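Local coordinates for protein beta-glucosidase (Chaetomella raphigera, PDB 6JXG) that probably hydrolyses terminal, non-reducing beta-D-glucosyl residues with release of glucose, as a secreted glycoside hydrolase family 3 enzyme of cellulose breakdown, at residues 19-32 against 41-53. Residues are numbered along the deposited sequence; the frame is centred on the assembly and turned at random.
Sequences KLSNTDKASIVTGV and GNTAAVASIGLPE
The carboxylate of Asp24 has Val46 CG1 squarely over one face, 4.2 Å from Asp24 CG, while Ser21 N approaches its OD2 obliquely from the other side at 2.8 Å. With Asp24 N bound to Ser21 OG, this completes a capping box that ties off the start of helix 22-29. Val46 suits the spot because its two methyls part. CG1, anti to the backbone N (chi1 179°), meets Asp24 and, at 3.7 Å, Leu20 CD2; CG2 lies 3.8 Å from Ile28 CG1, the two side chains crossing nearly at right angles. Leu51 CD2 also packs on Ile28, and Trp292 of helix 278-294 touches Leu51. Val46 faces Gly50 and Leu51 in a G1 beta bulge, within the loop after strand 41-42, an edge strand of the sheet in the TIM-barrel-type N-terminal domain.

Ser27 OG donates to Asp24 O at 2.7 Å and receives a water that also donates to Ala45 O. An alanine here is likely to leave that water without its grip on the helix, weakening the link to Ala45. Ala44 is small enough to let the segments approach closely at Ser27. Thr43 rests its CG2 methyl against Ile28 O, 3.4 Å away, while a water joins its OG1 to that same carbonyl. Beyond Gly31, Val32 N bonds Asn42 O at 2.8 Å, nearly in line with the carbonyl.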
ATOM      1  N   LYS A  19      -6.159   1.444  38.457  1.00 19.29           N
ATOM      2  CA  LYS A  19      -5.436   2.491  39.159  1.00 21.25           C
ATOM      3  C   LYS A  19      -5.718   3.898  38.685  1.00 19.83           C
ATOM      4  O   LYS A  19      -5.111   4.821  39.183  1.00 17.81           O
ATOM      5  CB  LYS A  19      -3.976   2.243  39.042  1.00 22.31           C
ATOM      6  CG  LYS A  19      -3.698   0.857  39.545  1.00 26.52           C
ATOM      7  CD  LYS A  19      -2.349   0.748  40.139  1.00 32.60           C
ATOM      8  CE  LYS A  19      -1.285   0.763  39.116  1.00 34.94           C
ATOM      9  NZ  LYS A  19      -0.069   1.259  39.848  1.00 39.54           N
ATOM     10  N   LEU A  20      -6.580   4.053  37.699  1.00 17.28           N
ATOM     11  CA  LEU A  20      -6.734   5.346  37.025  1.00 17.10           C
ATOM     12  C   LEU A  20      -7.911   6.140  37.467  1.00 17.25           C
ATOM     13  O   LEU A  20      -8.975   5.600  37.710  1.00 17.19           O
ATOM     14  CB  LEU A  20      -6.859   5.120  35.513  1.00 17.96           C
ATOM     15  CG  LEU A  20      -5.701   4.474  34.814  1.00 17.06           C
ATOM     16  CD1 LEU A  20      -5.918   4.420  33.322  1.00 17.00           C
ATOM     17  CD2 LEU A  20      -4.391   5.218  35.139  1.00 17.67           C
ATOM     18  N   SER A  21      -7.747   7.457  37.546  1.00 16.24           N
ATOM     19  CA  SER A  21      -8.902   8.326  37.711  1.00 15.47           C
ATOM     20  C   SER A  21      -9.599   8.553  36.388  1.00 17.28           C
ATOM     21  O   SER A  21      -9.072   8.233  35.357  1.00 14.97           O
ATOM     22  CB  SER A  21      -8.451   9.645  38.239  1.00 16.05           C
ATOM     23  OG  SER A  21      -7.749  10.326  37.200  1.00 15.52           O
ATOM     24  N   ASN A  22     -10.769   9.184  36.425  1.00 17.41           N
ATOM     25  CA  ASN A  22     -11.443   9.529  35.180  1.00 18.07           C
ATOM     26  C   ASN A  22     -10.701  10.593  34.417  1.00 17.14           C
ATOM     27  O   ASN A  22     -10.646  10.537  33.204  1.00 15.23           O
ATOM     28  CB  ASN A  22     -12.882   9.972  35.418  1.00 19.45           C
ATOM     29  CG  ASN A  22     -13.866   8.894  35.086  1.00 20.79           C
ATOM     30  OD1 ASN A  22     -13.518   7.713  34.914  1.00 22.62           O
ATOM     31  ND2 ASN A  22     -15.093   9.286  34.991  1.00 18.29           N
ATOM     32  N   THR A  23     -10.056  11.527  35.106  1.00 16.45           N
ATOM     33  CA  THR A  23      -9.220  12.465  34.385  1.00 15.95           C
ATOM     34  C   THR A  23      -8.006  11.762  33.756  1.00 17.14           C
ATOM     35  O   THR A  23      -7.594  12.130  32.638  1.00 15.26           O
ATOM     36  CB  THR A  23      -8.836  13.723  35.211  1.00 18.02           C
ATOM     37  OG1 THR A  23      -7.958  13.334  36.238  1.00 22.87           O
ATOM     38  CG2 THR A  23     -10.026  14.382  35.872  1.00 17.26           C
ATOM     39  N   ASP A  24      -7.412  10.771  34.430  1.00 15.78           N
ATOM     40  CA  ASP A  24      -6.330   9.962  33.775  1.00 16.75           C
ATOM     41  C   ASP A  24      -6.849   9.296  32.479  1.00 15.11           C
ATOM     42  O   ASP A  24      -6.215   9.355  31.419  1.00 15.10           O
ATOM     43  CB  ASP A  24      -5.800   8.849  34.639  1.00 17.48           C
ATOM     44  CG  ASP A  24      -5.141   9.315  35.962  1.00 22.16           C
ATOM     45  OD1 ASP A  24      -4.562  10.399  36.000  1.00 23.13           O
ATOM     46  OD2 ASP A  24      -5.262   8.556  36.957  1.00 21.56           O
ATOM     47  N   LYS A  25      -8.017   8.674  32.601  1.00 13.93           N
ATOM     48  CA  LYS A  25      -8.681   7.951  31.474  1.00 14.13           C
ATOM     49  C   LYS A  25      -8.953   8.889  30.320  1.00 13.08           C
ATOM     50  O   LYS A  25      -8.614   8.588  29.187  1.00 14.60           O
ATOM     51  CB  LYS A  25      -9.967   7.291  31.954  1.00 13.61           C
ATOM     52  CG  LYS A  25      -9.671   6.156  32.927  1.00 15.41           C
ATOM     53  CD  LYS A  25     -10.941   5.556  33.510  1.00 15.34           C
ATOM     54  CE  LYS A  25     -10.553   4.621  34.616  1.00 15.80           C
ATOM     55  NZ  LYS A  25     -11.749   3.944  35.048  1.00 15.53           N
ATOM     56  N   ALA A  26      -9.514  10.046  30.622  1.00 12.17           N
ATOM     57  CA  ALA A  26      -9.763  11.047  29.583  1.00 13.17           C
ATOM     58  C   ALA A  26      -8.491  11.477  28.873  1.00 12.00           C
ATOM     59  O   ALA A  26      -8.483  11.687  27.674  1.00 13.24           O
ATOM     60  CB  ALA A  26     -10.542  12.243  30.144  1.00 13.02           C
ATOM     61  N   SER A  27      -7.388  11.560  29.575  1.00 13.25           N
ATOM     62  CA  SER A  27      -6.154  12.075  28.968  1.00 13.30           C
ATOM     63  C   SER A  27      -5.517  11.003  28.068  1.00 13.18           C
ATOM     64  O   SER A  27      -4.747  11.377  27.185  1.00 14.07           O
ATOM     65  CB  SER A  27      -5.145  12.575  30.046  1.00 14.47           C
ATOM     66  OG  SER A  27      -4.611  11.456  30.775  1.00 15.81           O
ATOM     67  N   ILE A  28      -5.867   9.724  28.290  1.00 12.59           N
ATOM     68  CA  ILE A  28      -5.390   8.632  27.480  1.00 12.89           C
ATOM     69  C   ILE A  28      -6.131   8.538  26.119  1.00 13.06           C
ATOM     70  O   ILE A  28      -5.555   8.135  25.128  1.00 13.25           O
ATOM     71  CB  ILE A  28      -5.484   7.293  28.224  1.00 13.11           C
ATOM     72  CG1 ILE A  28      -4.451   7.258  29.344  1.00 12.30           C
ATOM     73  CG2 ILE A  28      -5.120   6.085  27.369  1.00 12.87           C
ATOM     74  CD1 ILE A  28      -4.596   6.087  30.338  1.00 12.58           C
ATOM     75  N   VAL A  29      -7.356   9.059  26.067  1.00 12.39           N
ATOM     76  CA  VAL A  29      -8.186   8.905  24.912  1.00 13.87           C
ATOM     77  C   VAL A  29      -8.258  10.203  24.096  1.00 11.96           C
ATOM     78  O   VAL A  29      -8.788  10.235  22.963  1.00 11.96           O
ATOM     79  CB  VAL A  29      -9.512   8.451  25.587  1.00 14.92           C
ATOM     80  CG1 VAL A  29     -10.619   9.404  25.497  1.00 16.05           C
ATOM     81  CG2 VAL A  29      -9.675   6.934  25.793  1.00 14.79           C
ATOM     82  N   THR A  30      -7.711  11.286  24.622  1.00 11.39           N
ATOM     83  CA  THR A  30      -7.878  12.593  24.038  1.00 11.30           C
ATOM     84  C   THR A  30      -6.526  13.165  23.713  1.00 11.60           C
ATOM     85  O   THR A  30      -5.696  13.381  24.568  1.00 10.36           O
ATOM     86  CB  THR A  30      -8.598  13.585  24.977  1.00 12.10           C
ATOM     87  OG1 THR A  30      -9.738  12.966  25.549  1.00 12.11           O
ATOM     88  CG2 THR A  30      -8.967  14.890  24.249  1.00 13.52           C
ATOM     89  N   GLY A  31      -6.302  13.366  22.410  1.00 11.78           N
ATOM     90  CA  GLY A  31      -5.082  13.964  21.950  1.00 11.58           C
ATOM     91  C   GLY A  31      -4.827  15.296  22.633  1.00 12.11           C
ATOM     92  O   GLY A  31      -5.779  16.043  22.944  1.00 11.92           O
ATOM     93  N   VAL A  32      -3.542  15.645  22.761  1.00 11.84           N
ATOM     94  CA  VAL A  32      -3.163  16.921  23.485  1.00 13.08           C
ATOM     95  C   VAL A  32      -3.392  18.190  22.679  1.00 14.01           C
ATOM     96  O   VAL A  32      -3.326  19.278  23.237  1.00 13.54           O
ATOM     97  CB  VAL A  32      -1.698  16.939  23.955  1.00 12.06           C
ATOM     98  CG1 VAL A  32      -1.452  15.796  24.891  1.00 12.86           C
ATOM     99  CG2 VAL A  32      -0.735  16.922  22.794  1.00 12.77           C
ATOM    100  N   GLY A  41       0.727  13.224  16.554  1.00 10.88           N
ATOM    101  CA  GLY A  41      -0.293  13.144  17.627  1.00 11.77           C
ATOM    102  C   GLY A  41       0.332  12.671  18.920  1.00 11.12           C
ATOM    103  O   GLY A  41       1.254  11.866  18.903  1.00  9.44           O
ATOM    104  N   ASN A  42      -0.179  13.171  20.035  1.00 11.23           N
ATOM    105  CA  ASN A  42       0.244  12.646  21.358  1.00 12.43           C
ATOM    106  C   ASN A  42      -0.895  12.626  22.313  1.00 12.17           C
ATOM    107  O   ASN A  42      -1.838  13.429  22.233  1.00 13.61           O
ATOM    108  CB  ASN A  42       1.357  13.535  21.983  1.00 11.61           C
ATOM    109  CG  ASN A  42       2.699  13.411  21.315  1.00 11.76           C
ATOM    110  OD1 ASN A  42       3.574  12.509  21.663  1.00 13.13           O
ATOM    111  ND2 ASN A  42       2.958  14.350  20.449  1.00 10.57           N
ATOM    112  N   THR A  43      -0.839  11.691  23.247  1.00 12.66           N
ATOM    113  CA  THR A  43      -1.604  11.790  24.445  1.00 12.15           C
ATOM    114  C   THR A  43      -0.667  12.039  25.639  1.00 13.73           C
ATOM    115  O   THR A  43       0.507  11.698  25.582  1.00 13.74           O
ATOM    116  CB  THR A  43      -2.516  10.549  24.675  1.00 11.93           C
ATOM    117  OG1 THR A  43      -1.773   9.349  24.549  1.00 12.29           O
ATOM    118  CG2 THR A  43      -3.641  10.572  23.691  1.00 10.96           C
ATOM    119  N   ALA A  44      -1.212  12.595  26.718  1.00 16.60           N
ATOM    120  CA  ALA A  44      -0.416  12.908  27.953  1.00 18.02           C
ATOM    121  C   ALA A  44       0.116  11.638  28.670  1.00 15.85           C
ATOM    122  O   ALA A  44      -0.530  10.652  28.690  1.00 16.09           O
ATOM    123  CB  ALA A  44      -1.290  13.656  28.928  1.00 19.97           C
ATOM    124  N   ALA A  45       1.301  11.719  29.261  1.00 16.71           N
ATOM    125  CA  ALA A  45       1.811  10.673  30.125  1.00 16.31           C
ATOM    126  C   ALA A  45       0.879  10.458  31.332  1.00 14.72           C
ATOM    127  O   ALA A  45       0.225  11.377  31.794  1.00 13.27           O
ATOM    128  CB  ALA A  45       3.221  11.093  30.614  1.00 17.11           C
ATOM    129  N   VAL A  46       0.857   9.244  31.832  1.00 15.66           N
ATOM    130  CA  VAL A  46       0.145   8.898  33.073  1.00 16.03           C
ATOM    131  C   VAL A  46       1.185   8.191  33.942  1.00 17.21           C
ATOM    132  O   VAL A  46       1.437   7.016  33.791  1.00 16.84           O
ATOM    133  CB  VAL A  46      -1.058   8.001  32.818  1.00 16.53           C
ATOM    134  CG1 VAL A  46      -1.764   7.625  34.111  1.00 16.41           C
ATOM    135  CG2 VAL A  46      -2.021   8.671  31.833  1.00 17.84           C
ATOM    136  N   ALA A  47       1.794   8.955  34.846  1.00 19.79           N
ATOM    137  CA  ALA A  47       2.965   8.481  35.570  1.00 21.07           C
ATOM    138  C   ALA A  47       2.588   7.348  36.506  1.00 21.20           C
ATOM    139  O   ALA A  47       3.395   6.467  36.689  1.00 24.35           O
ATOM    140  CB  ALA A  47       3.650   9.631  36.315  1.00 22.37           C
ATOM    141  N   SER A  48       1.356   7.319  37.011  1.00 20.56           N
ATOM    142  CA  SER A  48       0.968   6.265  37.990  1.00 24.10           C
ATOM    143  C   SER A  48       1.029   4.858  37.389  1.00 24.80           C
ATOM    144  O   SER A  48       1.187   3.913  38.108  1.00 23.56           O
ATOM    145  CB  SER A  48      -0.443   6.463  38.562  1.00 24.13           C
ATOM    146  OG  SER A  48      -1.371   6.442  37.484  1.00 24.44           O
ATOM    147  N   ILE A  49       0.962   4.714  36.069  1.00 20.22           N
ATOM    148  CA  ILE A  49       1.112   3.389  35.465  1.00 18.49           C
ATOM    149  C   ILE A  49       2.328   3.289  34.559  1.00 18.91           C
ATOM    150  O   ILE A  49       2.465   2.295  33.787  1.00 19.49           O
ATOM    151  CB  ILE A  49      -0.180   2.965  34.725  1.00 18.35           C
ATOM    152  CG1 ILE A  49      -0.557   3.993  33.637  1.00 16.53           C
ATOM    153  CG2 ILE A  49      -1.352   2.797  35.694  1.00 16.26           C
ATOM    154  CD1 ILE A  49      -1.594   3.464  32.636  1.00 17.77           C
ATOM    155  N   GLY A  50       3.205   4.323  34.604  1.00 19.58           N
ATOM    156  CA  GLY A  50       4.422   4.335  33.790  1.00 18.69           C
ATOM    157  C   GLY A  50       4.125   4.485  32.303  1.00 18.84           C
ATOM    158  O   GLY A  50       4.868   4.042  31.448  1.00 17.74           O
ATOM    159  N   LEU A  51       2.967   5.062  31.970  1.00 17.70           N
ATOM    160  CA  LEU A  51       2.615   5.261  30.565  1.00 16.15           C
ATOM    161  C   LEU A  51       3.263   6.555  30.080  1.00 14.77           C
ATOM    162  O   LEU A  51       2.984   7.615  30.643  1.00 15.03           O
ATOM    163  CB  LEU A  51       1.109   5.416  30.454  1.00 15.43           C
ATOM    164  CG  LEU A  51       0.558   5.485  29.009  1.00 15.23           C
ATOM    165  CD1 LEU A  51       0.601   4.084  28.366  1.00 14.85           C
ATOM    166  CD2 LEU A  51      -0.889   5.929  29.069  1.00 15.56           C
ATOM    167  N   PRO A  52       4.043   6.489  29.014  1.00 16.55           N
ATOM    168  CA  PRO A  52       4.612   7.750  28.480  1.00 15.49           C
ATOM    169  C   PRO A  52       3.598   8.603  27.772  1.00 15.31           C
ATOM    170  O   PRO A  52       2.456   8.227  27.642  1.00 14.13           O
ATOM    171  CB  PRO A  52       5.664   7.276  27.502  1.00 16.93           C
ATOM    172  CG  PRO A  52       5.075   6.011  26.921  1.00 16.16           C
ATOM    173  CD  PRO A  52       4.299   5.352  28.099  1.00 16.21           C
ATOM    174  N   GLU A  53       4.053   9.760  27.296  1.00 15.29           N
ATOM    175  CA  GLU A  53       3.290  10.579  26.424  1.00 16.55           C
ATOM    176  C   GLU A  53       3.213   9.854  25.066  1.00 15.45           C
ATOM    177  O   GLU A  53       4.092  10.016  24.226  1.00 15.47           O
ATOM    178  CB  GLU A  53       3.952  11.951  26.333  1.00 17.84           C
ATOM    179  CG  GLU A  53       3.205  12.990  25.519  1.00 17.76           C
ATOM    180  CD  GLU A  53       3.872  14.352  25.524  1.00 19.57           C
ATOM    181  OE1 GLU A  53       3.654  15.171  24.628  1.00 18.64           O
ATOM    182  OE2 GLU A  53       4.597  14.606  26.449  1.00 21.95           O
TER
HETATM  183  O   HOH W   1      -3.879  13.634  26.460  1.00 16.66           O
HETATM  184  O   HOH W   2      -2.441  12.283  32.260  1.00 17.63           O
HETATM  185  O   HOH W   3      -3.398   7.345  23.356  1.00 13.76           O